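PDB 2FPO: ribosomal RNA small subunit methyltransferase D from Escherichia coli, which transfers a methyl group from S-adenosyl-L-methionine to N2 of guanine 966 of 16S rRNA in the assembled 30S particle. Local coordinates for residues Ile53-Gly64 with Arg75-Glu84. Numbering follows the deposited sequence.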
ATOM      1  N   ILE A  53       6.580   0.079  11.359  1.00 29.25           N
ATOM      2  CA  ILE A  53       6.122   1.218  10.564  1.00 29.18           C
ATOM      3  C   ILE A  53       7.054   2.444  10.739  1.00 28.56           C
ATOM      4  O   ILE A  53       7.294   3.160   9.787  1.00 28.42           O
ATOM      5  CB  ILE A  53       4.609   1.578  10.877  1.00 28.65           C
ATOM      6  CG1 ILE A  53       4.082   2.665   9.926  1.00 28.66           C
ATOM      7  CG2 ILE A  53       4.430   2.003  12.332  1.00 27.18           C
ATOM      8  CD1 ILE A  53       4.011   2.207   8.461  1.00 26.38           C
ATOM      9  N   VAL A  54       7.604   2.648  11.948  1.00 27.52           N
ATOM     10  CA  VAL A  54       8.492   3.800  12.187  1.00 27.26           C
ATOM     11  C   VAL A  54       9.748   3.621  11.349  1.00 27.41           C
ATOM     12  O   VAL A  54      10.402   2.574  11.402  1.00 27.26           O
ATOM     13  CB  VAL A  54       8.804   4.043  13.692  1.00 27.68           C
ATOM     14  CG1 VAL A  54       9.809   5.261  13.918  1.00 26.20           C
ATOM     15  CG2 VAL A  54       7.502   4.273  14.468  1.00 26.98           C
ATOM     16  N   ASP A  55      10.021   4.638  10.531  1.00 27.17           N
ATOM     17  CA  ASP A  55      11.164   4.693   9.630  1.00 27.56           C
ATOM     18  C   ASP A  55      11.127   3.692   8.500  1.00 27.03           C
ATOM     19  O   ASP A  55      12.149   3.474   7.876  1.00 27.10           O
ATOM     20  CB  ASP A  55      12.531   4.584  10.358  1.00 27.52           C
ATOM     21  CG  ASP A  55      12.853   5.799  11.228  1.00 29.45           C
ATOM     22  OD1 ASP A  55      12.251   6.868  11.045  1.00 31.32           O
ATOM     23  OD2 ASP A  55      13.748   5.680  12.091  1.00 28.53           O
ATOM     24  N   ALA A  56       9.975   3.078   8.238  1.00 28.27           N
ATOM     25  CA  ALA A  56       9.818   2.187   7.077  1.00 28.11           C
ATOM     26  C   ALA A  56       9.779   2.953   5.758  1.00 28.28           C
ATOM     27  O   ALA A  56       9.268   4.065   5.706  1.00 27.89           O
ATOM     28  CB  ALA A  56       8.545   1.332   7.203  1.00 28.27           C
ATOM     29  N   GLN A  57      10.321   2.344   4.700  1.00 28.09           N
ATOM     30  CA  GLN A  57      10.104   2.803   3.338  1.00 28.09           C
ATOM     31  C   GLN A  57       8.923   2.020   2.768  1.00 27.98           C
ATOM     32  O   GLN A  57       8.948   0.773   2.709  1.00 28.70           O
ATOM     33  CB  GLN A  57      11.371   2.617   2.500  1.00 28.27           C
ATOM     34  CG  GLN A  57      12.243   3.898   2.418  1.00 32.48           C
ATOM     35  CD  GLN A  57      11.613   5.035   1.548  1.00 36.74           C
ATOM     36  OE1 GLN A  57      12.080   6.178   1.584  1.00 39.13           O
ATOM     37  NE2 GLN A  57      10.557   4.713   0.775  1.00 32.99           N
ATOM     38  N   CYS A  58       7.896   2.760   2.343  1.00 27.22           N
ATOM     39  CA  CYS A  58       6.615   2.195   1.899  1.00 27.21           C
ATOM     40  C   CYS A  58       6.319   2.482   0.436  1.00 26.66           C
ATOM     41  O   CYS A  58       6.574   3.576  -0.088  1.00 25.59           O
ATOM     42  CB  CYS A  58       5.448   2.734   2.746  1.00 27.30           C
ATOM     43  SG  CYS A  58       5.689   2.540   4.520  1.00 31.19           S
ATOM     44  N   LEU A  59       5.774   1.487  -0.228  1.00 26.88           N
ATOM     45  CA  LEU A  59       5.341   1.681  -1.602  1.00 26.61           C
ATOM     46  C   LEU A  59       3.865   1.294  -1.682  1.00 26.86           C
ATOM     47  O   LEU A  59       3.477   0.202  -1.276  1.00 27.04           O
ATOM     48  CB  LEU A  59       6.234   0.836  -2.528  1.00 26.41           C
ATOM     49  CG  LEU A  59       5.767   0.675  -3.981  1.00 27.60           C
ATOM     50  CD1 LEU A  59       5.998   2.025  -4.717  1.00 23.90           C
ATOM     51  CD2 LEU A  59       6.523  -0.509  -4.614  1.00 25.93           C
ATOM     52  N   ASP A  60       3.031   2.196  -2.194  1.00 27.40           N
ATOM     53  CA  ASP A  60       1.612   1.895  -2.412  1.00 28.16           C
ATOM     54  C   ASP A  60       1.369   1.774  -3.928  1.00 27.64           C
ATOM     55  O   ASP A  60       1.411   2.789  -4.649  1.00 26.52           O
ATOM     56  CB  ASP A  60       0.770   3.015  -1.818  1.00 27.74           C
ATOM     57  CG  ASP A  60      -0.701   2.631  -1.618  1.00 31.16           C
ATOM     58  OD1 ASP A  60      -1.227   1.713  -2.282  1.00 32.54           O
ATOM     59  OD2 ASP A  60      -1.340   3.290  -0.794  1.00 34.35           O
ATOM     60  N   CYS A  61       1.110   0.542  -4.386  1.00 27.14           N
ATOM     61  CA  CYS A  61       0.996   0.248  -5.828  1.00 27.79           C
ATOM     62  C   CYS A  61      -0.236   0.804  -6.525  1.00 27.79           C
ATOM     63  O   CYS A  61      -0.202   0.962  -7.758  1.00 27.87           O
ATOM     64  CB  CYS A  61       1.097  -1.255  -6.099  1.00 28.60           C
ATOM     65  SG  CYS A  61       2.702  -1.943  -5.583  1.00 29.84           S
ATOM     66  N   PHE A  62      -1.317   1.031  -5.769  1.00 26.10           N
ATOM     67  CA  PHE A  62      -2.602   1.537  -6.302  1.00 27.10           C
ATOM     68  C   PHE A  62      -3.101   2.422  -5.192  1.00 27.66           C
ATOM     69  O   PHE A  62      -3.991   2.022  -4.401  1.00 26.78           O
ATOM     70  CB  PHE A  62      -3.643   0.400  -6.578  1.00 27.07           C
ATOM     71  CG  PHE A  62      -3.098  -0.724  -7.415  1.00 27.12           C
ATOM     72  CD1 PHE A  62      -3.191  -0.680  -8.803  1.00 27.58           C
ATOM     73  CD2 PHE A  62      -2.455  -1.807  -6.807  1.00 27.59           C
ATOM     74  CE1 PHE A  62      -2.609  -1.727  -9.595  1.00 28.73           C
ATOM     75  CE2 PHE A  62      -1.884  -2.853  -7.562  1.00 28.64           C
ATOM     76  CZ  PHE A  62      -1.978  -2.825  -8.962  1.00 27.96           C
ATOM     77  N   ALA A  63      -2.510   3.606  -5.098  1.00 27.52           N
ATOM     78  CA  ALA A  63      -2.696   4.444  -3.897  1.00 28.61           C
ATOM     79  C   ALA A  63      -4.104   5.022  -3.753  1.00 29.10           C
ATOM     80  O   ALA A  63      -4.557   5.244  -2.631  1.00 29.16           O
ATOM     81  CB  ALA A  63      -1.626   5.540  -3.817  1.00 27.74           C
ATOM     82  N   GLY A  64      -4.790   5.246  -4.871  1.00 30.27           N
ATOM     83  CA  GLY A  64      -6.192   5.744  -4.860  1.00 32.07           C
ATOM     84  C   GLY A  64      -6.374   7.002  -4.009  1.00 33.33           C
ATOM     85  O   GLY A  64      -5.746   8.057  -4.257  1.00 34.00           O
ATOM     86  N   ARG A  75       2.141   7.702  10.793  1.00 29.15           N
ATOM     87  CA  ARG A  75       2.689   6.839  11.807  1.00 29.78           C
ATOM     88  C   ARG A  75       4.213   6.719  11.672  1.00 30.15           C
ATOM     89  O   ARG A  75       4.833   5.736  12.126  1.00 28.67           O
ATOM     90  CB  ARG A  75       1.982   5.495  11.735  1.00 29.59           C
ATOM     91  CG  ARG A  75       0.471   5.605  11.961  1.00 30.14           C
ATOM     92  CD  ARG A  75      -0.189   4.250  11.723  1.00 30.14           C
ATOM     93  NE  ARG A  75      -1.658   4.270  11.826  1.00 29.13           N
ATOM     94  CZ  ARG A  75      -2.375   3.641  12.751  1.00 29.10           C
ATOM     95  NH1 ARG A  75      -1.780   2.937  13.716  1.00 29.37           N
ATOM     96  NH2 ARG A  75      -3.706   3.703  12.716  1.00 28.81           N
ATOM     97  N   TYR A  76       4.787   7.749  11.040  1.00 30.61           N
ATOM     98  CA  TYR A  76       6.224   8.003  10.997  1.00 30.89           C
ATOM     99  C   TYR A  76       7.014   7.030  10.122  1.00 30.64           C
ATOM    100  O   TYR A  76       8.197   6.784  10.375  1.00 30.57           O
ATOM    101  CB  TYR A  76       6.815   8.096  12.420  1.00 32.19           C
ATOM    102  CG  TYR A  76       6.142   9.145  13.290  1.00 33.61           C
ATOM    103  CD1 TYR A  76       6.481  10.493  13.185  1.00 33.06           C
ATOM    104  CD2 TYR A  76       5.155   8.780  14.219  1.00 35.70           C
ATOM    105  CE1 TYR A  76       5.868  11.461  13.996  1.00 35.86           C
ATOM    106  CE2 TYR A  76       4.523   9.737  15.023  1.00 35.74           C
ATOM    107  CZ  TYR A  76       4.883  11.071  14.905  1.00 34.89           C
ATOM    108  OH  TYR A  76       4.263  12.004  15.706  1.00 37.66           O
ATOM    109  N   ALA A  77       6.373   6.499   9.072  1.00 30.25           N
ATOM    110  CA  ALA A  77       7.115   5.960   7.940  1.00 30.00           C
ATOM    111  C   ALA A  77       8.186   6.985   7.575  1.00 29.23           C
ATOM    112  O   ALA A  77       7.926   8.176   7.618  1.00 28.78           O
ATOM    113  CB  ALA A  77       6.182   5.720   6.734  1.00 29.91           C
ATOM    114  N   ALA A  78       9.378   6.511   7.225  1.00 29.67           N
ATOM    115  CA  ALA A  78      10.471   7.354   6.731  1.00 28.64           C
ATOM    116  C   ALA A  78      10.112   7.950   5.367  1.00 28.49           C
ATOM    117  O   ALA A  78      10.381   9.138   5.098  1.00 27.79           O
ATOM    118  CB  ALA A  78      11.750   6.535   6.634  1.00 29.30           C
ATOM    119  N   GLY A  79       9.483   7.143   4.514  1.00 27.57           N
ATOM    120  CA  GLY A  79       9.074   7.632   3.199  1.00 27.84           C
ATOM    121  C   GLY A  79       8.035   6.729   2.533  1.00 27.53           C
ATOM    122  O   GLY A  79       7.870   5.558   2.919  1.00 25.92           O
ATOM    123  N   ALA A  80       7.326   7.302   1.559  1.00 26.75           N
ATOM    124  CA  ALA A  80       6.295   6.584   0.797  1.00 26.50           C
ATOM    125  C   ALA A  80       6.262   7.035  -0.649  1.00 26.92           C
ATOM    126  O   ALA A  80       6.123   8.232  -0.956  1.00 26.73           O
ATOM    127  CB  ALA A  80       4.927   6.753   1.416  1.00 26.15           C
ATOM    128  N   THR A  81       6.383   6.065  -1.534  1.00 26.31           N
ATOM    129  CA  THR A  81       6.172   6.294  -2.950  1.00 27.03           C
ATOM    130  C   THR A  81       4.774   5.758  -3.269  1.00 27.02           C
ATOM    131  O   THR A  81       4.443   4.596  -2.961  1.00 25.07           O
ATOM    132  CB  THR A  81       7.246   5.595  -3.770  1.00 27.55           C
ATOM    133  OG1 THR A  81       8.506   6.188  -3.448  1.00 27.07           O
ATOM    134  CG2 THR A  81       6.968   5.724  -5.287  1.00 25.42           C
ATOM    135  N   LEU A  82       3.949   6.639  -3.825  1.00 25.94           N
ATOM    136  CA  LEU A  82       2.527   6.356  -4.004  1.00 26.46           C
ATOM    137  C   LEU A  82       2.202   6.336  -5.501  1.00 25.93           C
ATOM    138  O   LEU A  82       2.326   7.342  -6.165  1.00 26.39           O
ATOM    139  CB  LEU A  82       1.668   7.408  -3.279  1.00 25.63           C
ATOM    140  CG  LEU A  82       2.019   7.632  -1.786  1.00 27.20           C
ATOM    141  CD1 LEU A  82       1.241   8.813  -1.199  1.00 24.96           C
ATOM    142  CD2 LEU A  82       1.786   6.378  -0.948  1.00 25.62           C
ATOM    143  N   ILE A  83       1.781   5.182  -6.007  1.00 25.00           N
ATOM    144  CA  ILE A  83       1.590   4.987  -7.444  1.00 24.75           C
ATOM    145  C   ILE A  83       0.081   4.984  -7.764  1.00 25.55           C
ATOM    146  O   ILE A  83      -0.684   4.265  -7.125  1.00 23.73           O
ATOM    147  CB  ILE A  83       2.195   3.647  -7.980  1.00 24.92           C
ATOM    148  CG1 ILE A  83       3.637   3.406  -7.487  1.00 22.70           C
ATOM    149  CG2 ILE A  83       2.143   3.630  -9.551  1.00 26.36           C
ATOM    150  CD1 ILE A  83       4.565   4.611  -7.732  1.00 23.41           C
ATOM    151  N   GLU A  84      -0.333   5.805  -8.728  1.00 25.83           N
ATOM    152  CA  GLU A  84      -1.753   5.948  -8.992  1.00 26.83           C
ATOM    153  C   GLU A  84      -2.000   6.251 -10.449  1.00 27.41           C
ATOM    154  O   GLU A  84      -1.512   7.255 -10.965  1.00 28.78           O
ATOM    155  CB  GLU A  84      -2.401   7.002  -8.061  1.00 26.07           C
ATOM    156  CG  GLU A  84      -3.898   7.370  -8.438  1.00 28.16           C
ATOM    157  CD  GLU A  84      -4.832   6.158  -8.410  1.00 29.78           C
ATOM    158  OE1 GLU A  84      -4.693   5.320  -7.460  1.00 30.41           O
ATOM    159  OE2 GLU A  84      -5.678   5.998  -9.345  1.00 30.50           O
TER
HETATM  160  O   HOH W   1       9.989   4.997  -1.924  1.00 23.76           O
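Strands 57-60 and 79-83, joined through helix 67-74, form a beta-alpha-beta crossover of the Rossmann-like methyltransferase fold, with C58 beside A80, L59 beside T81 and D60 beside L82 in parallel register. The strand axes run 4.7 Å apart, and the bonds alternate between the two strands: C58 N gives to G79 O, T81 N to C58 O, D60 N to T81 O and I83 N to D60 O. On the other edge of strand 57-60, Q57, L59 and C61 bond to strand 123-128, placing the pair inside the mixed sheet.

Each face has its own packing. On the face toward helix 67-74, C58 SG touches A77 CB at 3.9 Å, while the L82 branch CD2 lies 3.6 Å from D60 CB. On the other, L59 CD1 reaches over to the neighbouring strand, where it touches T81 CG2 and, at 3.9 Å, I83 CG1; L59 CG lies anti to the backbone N, beside the carbonyl carbon, and chi2 (73°) then turns CD1 to that strand. T81 OG1 bonds to R106.

Before the strands begin, a type II turn from I53 to A56 meets the Schellman end of helix 67-74. There D55 N donates to Y76 O at 2.8 Å, almost straight at 174°, and the methyl of A78 sits 3.3 Å from D55 O.

Beyond the carboxyl ends of the strands, the loop starting at C61 belongs to the glycine-rich sequence that, as in related methyltransferases, probably borders the S-adenosylmethionine site. A63 N bonds to I83 O. The E84 chain bends at chi2 and brings OE1 back to G64 N, 2.6 Å away. That N-H meets OE1 on the anti side, 33° out of the carboxylate plane, while OE2 takes the N-H of D86.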